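AT5g51720/MIO24_14 (Arabidopsis thaliana, PDB 3S2R) binds one [2Fe-2S] cluster per subunit, acts as an iron-sulfur transfer protein and plays a role in plant development, senescence, iron metabolism and reactive oxygen homeostasis. Local coordinates at residues Ile21-Val32 / Arg50-Pro58. The protein carries 1 engineered substitution. Sequence-based numbering, arbitrary orientation.
With FES (Fe2/s2 (inorganic) cluster), chain D.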
# COMPACT_ATOMS: atom_id res chain seq x y z
N ILE B 21 10.01 -1.18 2.03
CA ILE B 21 8.81 -1.50 2.81
C ILE B 21 8.11 -2.78 2.35
O ILE B 21 7.16 -3.23 3.03
CB ILE B 21 7.79 -0.38 2.80
CG1 ILE B 21 7.25 -0.13 1.39
CG2 ILE B 21 8.36 0.88 3.39
CD1 ILE B 21 6.00 0.83 1.32
N ASN B 22 8.52 -3.35 1.22
CA ASN B 22 7.95 -4.57 0.67
C ASN B 22 9.05 -5.63 0.53
O ASN B 22 9.58 -5.82 -0.55
CB ASN B 22 7.27 -4.32 -0.69
CG ASN B 22 6.81 -5.58 -1.33
OD1 ASN B 22 6.39 -6.51 -0.65
ND2 ASN B 22 6.85 -5.61 -2.65
N PRO B 23 9.33 -6.39 1.60
CA PRO B 23 10.40 -7.38 1.45
C PRO B 23 10.05 -8.60 0.60
O PRO B 23 10.96 -9.24 0.11
CB PRO B 23 10.69 -7.82 2.90
CG PRO B 23 9.45 -7.42 3.70
CD PRO B 23 8.88 -6.22 3.00
N GLU B 24 8.76 -8.93 0.45
CA GLU B 24 8.38 -10.27 0.00
C GLU B 24 7.42 -10.33 -1.18
O GLU B 24 7.34 -11.40 -1.80
CB GLU B 24 7.79 -11.06 1.18
CG GLU B 24 8.86 -11.38 2.25
CD GLU B 24 8.33 -11.98 3.55
OE1 GLU B 24 7.10 -11.88 3.77
OE2 GLU B 24 9.12 -12.59 4.32
N ILE B 25 6.64 -9.27 -1.48
CA ILE B 25 5.54 -9.45 -2.40
C ILE B 25 5.95 -9.11 -3.85
O ILE B 25 6.35 -7.98 -4.15
CB ILE B 25 4.31 -8.60 -1.95
CG1 ILE B 25 3.75 -9.16 -0.61
CG2 ILE B 25 3.27 -8.62 -3.06
CD1 ILE B 25 2.55 -8.41 -0.06
N ARG B 26 5.79 -10.07 -4.75
CA ARG B 26 5.94 -9.81 -6.19
C ARG B 26 7.25 -9.09 -6.54
O ARG B 26 7.28 -8.09 -7.27
CB ARG B 26 4.69 -9.12 -6.75
CG ARG B 26 3.48 -10.09 -6.71
CD ARG B 26 2.13 -9.42 -6.74
NE ARG B 26 1.97 -8.51 -7.86
CZ ARG B 26 0.96 -7.63 -7.96
NH1 ARG B 26 0.02 -7.57 -7.03
NH2 ARG B 26 0.92 -6.81 -8.97
N LYS B 27 8.34 -9.59 -5.98
CA LYS B 27 9.63 -8.92 -6.11
C LYS B 27 10.21 -8.99 -7.53
O LYS B 27 11.16 -8.27 -7.87
CB LYS B 27 10.61 -9.41 -5.03
CG LYS B 27 10.09 -9.20 -3.56
CD LYS B 27 9.72 -7.74 -3.28
CE LYS B 27 10.95 -6.85 -3.29
NZ LYS B 27 10.67 -5.43 -3.00
N ASN B 28 9.61 -9.85 -8.35
CA ASN B 28 10.01 -10.02 -9.75
C ASN B 28 9.44 -8.85 -10.58
O ASN B 28 9.91 -8.64 -11.69
CB ASN B 28 9.50 -11.37 -10.29
CG ASN B 28 7.97 -11.49 -10.09
OD1 ASN B 28 7.48 -11.45 -8.96
ND2 ASN B 28 7.24 -11.54 -11.19
N GLU B 29 8.49 -8.08 -10.05
CA GLU B 29 7.84 -7.03 -10.84
C GLU B 29 8.56 -5.72 -10.69
O GLU B 29 8.97 -5.35 -9.59
CB GLU B 29 6.38 -6.87 -10.40
CG GLU B 29 5.54 -8.08 -10.71
CD GLU B 29 4.08 -7.94 -10.34
OE1 GLU B 29 3.61 -6.79 -10.23
OE2 GLU B 29 3.42 -9.01 -10.23
N ASP B 30 8.74 -5.00 -11.80
CA ASP B 30 9.47 -3.74 -11.76
C ASP B 30 8.88 -2.75 -10.74
O ASP B 30 9.59 -2.14 -9.91
CB ASP B 30 9.59 -3.11 -13.17
CG ASP B 30 10.42 -3.94 -14.12
OD1 ASP B 30 11.54 -4.38 -13.75
OD2 ASP B 30 9.95 -4.13 -15.27
N LYS B 31 7.56 -2.62 -10.80
CA LYS B 31 6.84 -1.78 -9.88
C LYS B 31 5.49 -2.43 -9.69
O LYS B 31 4.78 -2.65 -10.67
CB LYS B 31 6.68 -0.39 -10.49
CG LYS B 31 6.10 0.64 -9.55
CD LYS B 31 5.85 1.97 -10.25
CE LYS B 31 5.74 3.08 -9.24
NZ LYS B 31 5.09 4.25 -9.88
N VAL B 32 5.14 -2.75 -8.46
CA VAL B 32 3.89 -3.45 -8.16
C VAL B 32 2.75 -2.43 -8.13
O VAL B 32 2.61 -1.66 -7.20
CB VAL B 32 3.97 -4.22 -6.85
CG1 VAL B 32 2.67 -4.92 -6.59
CG2 VAL B 32 5.09 -5.26 -6.91
N ARG B 50 -2.51 -1.56 2.23
CA ARG B 50 -1.45 -0.55 2.10
C ARG B 50 -0.22 -0.90 2.94
O ARG B 50 0.64 -0.05 3.13
CB ARG B 50 -1.99 0.82 2.45
CG ARG B 50 -3.18 1.23 1.53
CD ARG B 50 -3.57 2.68 1.68
NE ARG B 50 -4.13 2.95 3.02
CZ ARG B 50 -4.65 4.11 3.37
NH1 ARG B 50 -4.80 5.09 2.49
NH2 ARG B 50 -5.08 4.29 4.62
N CYS B 51 -0.14 -2.15 3.41
CA CYS B 51 0.95 -2.53 4.29
C CYS B 51 1.89 -3.54 3.69
O CYS B 51 2.94 -3.79 4.29
CB CYS B 51 0.43 -3.04 5.64
SG CYS B 51 -0.24 -4.70 5.65
N TRP B 52 1.58 -4.11 2.54
CA TRP B 52 2.49 -5.06 1.89
C TRP B 52 2.73 -6.29 2.74
O TRP B 52 3.80 -6.90 2.64
CB TRP B 52 3.80 -4.39 1.46
CG TRP B 52 3.48 -3.25 0.52
CD1 TRP B 52 3.17 -1.99 0.90
CD2 TRP B 52 3.38 -3.31 -0.91
NE1 TRP B 52 2.89 -1.22 -0.23
CE2 TRP B 52 2.99 -2.01 -1.34
CE3 TRP B 52 3.60 -4.30 -1.88
CZ2 TRP B 52 2.82 -1.70 -2.69
CZ3 TRP B 52 3.43 -3.97 -3.23
CH2 TRP B 52 3.03 -2.69 -3.62
N ARG B 53 1.77 -6.66 3.57
CA ARG B 53 1.89 -7.89 4.40
C ARG B 53 0.73 -8.84 4.20
O ARG B 53 0.76 -9.97 4.68
CB ARG B 53 2.04 -7.56 5.90
CG ARG B 53 3.21 -6.66 6.30
CD ARG B 53 4.58 -7.27 5.97
NE ARG B 53 5.68 -6.41 6.40
CZ ARG B 53 6.24 -5.50 5.60
NH1 ARG B 53 5.79 -5.36 4.35
NH2 ARG B 53 7.24 -4.74 6.06
N SER B 54 -0.32 -8.42 3.52
CA SER B 54 -1.50 -9.24 3.38
C SER B 54 -1.24 -10.53 2.60
O SER B 54 -0.63 -10.52 1.54
CB SER B 54 -2.58 -8.49 2.67
OG SER B 54 -3.68 -9.40 2.55
N GLY B 55 -1.74 -11.64 3.14
CA GLY B 55 -1.72 -12.91 2.43
C GLY B 55 -2.66 -12.91 1.24
O GLY B 55 -2.59 -13.82 0.43
N THR B 56 -3.54 -11.91 1.15
CA THR B 56 -4.48 -11.80 0.01
C THR B 56 -4.22 -10.52 -0.80
O THR B 56 -5.10 -10.04 -1.52
CB THR B 56 -5.96 -11.84 0.46
OG1 THR B 56 -6.17 -10.80 1.41
CG2 THR B 56 -6.26 -13.19 1.10
N PHE B 57 -3.00 -10.00 -0.68
CA PHE B 57 -2.62 -8.77 -1.36
C PHE B 57 -3.06 -8.88 -2.84
O PHE B 57 -2.81 -9.89 -3.48
CB PHE B 57 -1.11 -8.56 -1.25
CG PHE B 57 -0.68 -7.20 -1.69
CD1 PHE B 57 -0.33 -6.95 -3.03
CD2 PHE B 57 -0.58 -6.17 -0.76
CE1 PHE B 57 0.04 -5.69 -3.44
CE2 PHE B 57 -0.24 -4.89 -1.17
CZ PHE B 57 0.09 -4.64 -2.49
N PRO B 58 -3.69 -7.83 -3.41
CA PRO B 58 -3.84 -6.46 -2.94
C PRO B 58 -4.95 -6.18 -1.92
O PRO B 58 -5.14 -5.03 -1.55
CB PRO B 58 -4.06 -5.67 -4.24
CG PRO B 58 -4.79 -6.62 -5.11
CD PRO B 58 -4.11 -7.94 -4.82
FE1 FES D . -2.31 -4.65 4.68
FE2 FES D . -4.62 -4.58 6.13
S1 FES D . -3.41 -6.35 5.50
S2 FES D . -3.54 -2.85 5.14
O HOH W 1 6.42 -8.04 1.87
O HOH W 2 5.22 -9.97 3.46
O HOH W 3 -0.83 -9.88 -5.44
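W52 is the apolar centre of the contact, its indole wedged between the 21-32 loop and the ring of F57. V32 closes the far edge of the indole, CG1 lying 3.6 Å from W52 CZ3 near the ring plane, while I21 CD1 reaches the pyrrole side at CD1 and NE1. CZ of F57 sits 3.4 Å above one indole face, off its centre. I25 adds its CD1 to F57 CG at 3.8 Å; with CG1 beside the backbone N (chi1 -67°), this methyl slides between the phenyl ring and the W52 carbonyl. The N22 amide crosses the indole at about a right angle, CG 3.5 Å from W52 CE3, the two planes 38° apart. Its OD1 accepts from I25 N in an Asx motif, and its ND2 gives a straight bond to a lone pair of I25 O (2.8 Å). With this amide replaced by the methyl of an alanine, I25 N and O would probably lose these mates and W52 CE3 part of its cover. At the polar edge the bend at chi2 (-62°) folds R53 back toward I21: NH1 gives I21 O a straight bond (2.9 Å) in the guanidinium plane and meets W52 O from above its carbonyl plane; NH2 adds a weak bond to I21 O. P23 lies over one guanidinium face, toward its margin. A water joins R26 NH1 to F57 O. W52 NE1 donates to R50 O of the second subunit, and C51, just before W52, binds a cluster iron through SG (2.3 Å). R53 thus satisfies a backbone carbonyl from each segment beside an apolar core, consistent with fixing the C51 loop against the chain entering strand 32-37.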